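Local coordinates for protein probable uracil-DNA glycosylase (Acanthamoeba polyphaga mimivirus, PDB 5X55) that is probably a uracil-DNA glycosylase of the uracil-DNA glycosylase superfamily, built around a central four-stranded parallel sheet flanked by helices, at residues Gln190-Gly195 / Met253-Phe258. Sequence-based numbering, arbitrary orientation.
Sequences QDPYPG and MINSAF
Q190, D191 and P192 meet N255, S256 and A257 in a buried contact between the loop that leaves strand 185-189 and the end of the neighbouring parallel strand 251-255 with the turn that follows it. G189 to P194 reads GQDPYP, a version of the GQDPYH signature of family-1 uracil-DNA glycosylases with proline in the last place; in relatives the loop lines the active-site pocket, and it probably does here. One strong bond joins the segments: A257 N gives its hydrogen to Q190 O at 3.0 Å, almost straight (167°) and close to the carbonyl's own axis. S256 OG lies 3.4 Å from Q190 O, a weak and unsettled bond at best, since its main polar partner is H298. On one flank the methyl CB of A257 comes within 3.1 Å of D191 OD2. Next along, the CD corner of the P192 ring meets the end of the A257 carbonyl, CD 3.2 Å from A257 O. On another side, with CG beside the backbone N (chi1 -67°), N255 brings ND2 to P192 CA at 3.6 Å. The main-chain bond to Q190 O thus sets how the loop sits against the strand end, while a water accepting from Y193 N and, weakly, N255 ND2 adds a looser link.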
# COMPACT_ATOMS: atom_id res chain seq x y z
N GLN A 190 -0.54 2.56 6.16
CA GLN A 190 -1.72 2.74 6.99
C GLN A 190 -2.74 3.56 6.21
O GLN A 190 -3.61 2.99 5.55
CB GLN A 190 -1.33 3.39 8.30
CG GLN A 190 -2.45 3.46 9.31
CD GLN A 190 -1.96 4.02 10.65
OE1 GLN A 190 -1.60 3.26 11.54
NE2 GLN A 190 -1.94 5.34 10.78
N ASP A 191 -2.61 4.89 6.22
CA ASP A 191 -3.52 5.75 5.47
C ASP A 191 -2.80 6.40 4.28
O ASP A 191 -1.57 6.54 4.29
CB ASP A 191 -4.12 6.82 6.40
CG ASP A 191 -4.87 6.21 7.60
OD1 ASP A 191 -4.39 6.30 8.76
OD2 ASP A 191 -5.95 5.60 7.38
N PRO A 192 -3.52 6.78 3.22
CA PRO A 192 -2.88 7.49 2.12
C PRO A 192 -2.40 8.86 2.58
O PRO A 192 -2.89 9.41 3.57
CB PRO A 192 -3.98 7.62 1.05
CG PRO A 192 -5.15 6.78 1.54
CD PRO A 192 -4.98 6.66 3.03
N TYR A 193 -1.42 9.40 1.85
CA TYR A 193 -0.95 10.76 2.13
C TYR A 193 -2.12 11.72 2.00
O TYR A 193 -2.89 11.63 1.03
CB TYR A 193 0.16 11.20 1.19
CG TYR A 193 1.43 10.41 1.33
CD1 TYR A 193 2.10 10.34 2.54
CD2 TYR A 193 1.96 9.74 0.24
CE1 TYR A 193 3.29 9.60 2.67
CE2 TYR A 193 3.15 9.02 0.34
CZ TYR A 193 3.81 8.95 1.55
OH TYR A 193 4.97 8.22 1.65
N PRO A 194 -2.32 12.63 2.97
CA PRO A 194 -3.41 13.61 2.86
C PRO A 194 -3.03 14.85 2.06
O PRO A 194 -3.92 15.60 1.66
CB PRO A 194 -3.71 13.97 4.33
CG PRO A 194 -2.34 13.88 4.99
CD PRO A 194 -1.61 12.72 4.27
N GLY A 195 -1.73 15.07 1.82
CA GLY A 195 -1.26 16.32 1.27
C GLY A 195 -1.38 16.39 -0.24
O GLY A 195 -1.76 15.43 -0.91
N MET A 253 2.43 -2.88 -2.72
CA MET A 253 2.49 -1.80 -1.73
C MET A 253 1.13 -1.13 -1.70
O MET A 253 0.83 -0.29 -2.54
CB MET A 253 3.59 -0.79 -2.09
CG MET A 253 4.96 -1.42 -2.35
SD MET A 253 6.23 -0.15 -2.64
CE MET A 253 6.32 0.55 -0.98
N ILE A 254 0.32 -1.50 -0.71
CA ILE A 254 -1.02 -0.94 -0.53
C ILE A 254 -1.12 -0.30 0.85
O ILE A 254 -0.35 -0.59 1.76
CB ILE A 254 -2.11 -2.01 -0.70
CG1 ILE A 254 -1.90 -3.13 0.32
CG2 ILE A 254 -2.12 -2.57 -2.10
CD1 ILE A 254 -3.10 -4.02 0.51
N ASN A 255 -2.11 0.58 0.99
CA ASN A 255 -2.52 1.14 2.27
C ASN A 255 -3.73 0.37 2.80
O ASN A 255 -4.68 0.12 2.06
CB ASN A 255 -2.85 2.62 2.11
CG ASN A 255 -1.63 3.47 1.78
OD1 ASN A 255 -0.60 3.37 2.43
ND2 ASN A 255 -1.75 4.33 0.77
N SER A 256 -3.70 0.01 4.09
CA SER A 256 -4.83 -0.73 4.66
C SER A 256 -6.12 0.09 4.64
O SER A 256 -7.22 -0.48 4.57
CB SER A 256 -4.49 -1.17 6.08
OG SER A 256 -4.20 -0.04 6.89
N ALA A 257 -6.02 1.42 4.71
CA ALA A 257 -7.13 2.32 4.43
C ALA A 257 -6.93 2.87 3.03
O ALA A 257 -6.00 3.65 2.78
CB ALA A 257 -7.20 3.46 5.45
N PHE A 258 -7.81 2.50 2.11
CA PHE A 258 -7.56 2.87 0.72
C PHE A 258 -7.84 4.33 0.42
O PHE A 258 -7.38 4.82 -0.63
CB PHE A 258 -8.38 1.96 -0.21
CG PHE A 258 -7.76 0.60 -0.42
CD1 PHE A 258 -7.73 -0.33 0.61
CD2 PHE A 258 -7.19 0.27 -1.63
CE1 PHE A 258 -7.15 -1.58 0.42
CE2 PHE A 258 -6.61 -0.98 -1.83
CZ PHE A 258 -6.60 -1.90 -0.81
O HOH W 1 -0.51 7.37 -0.08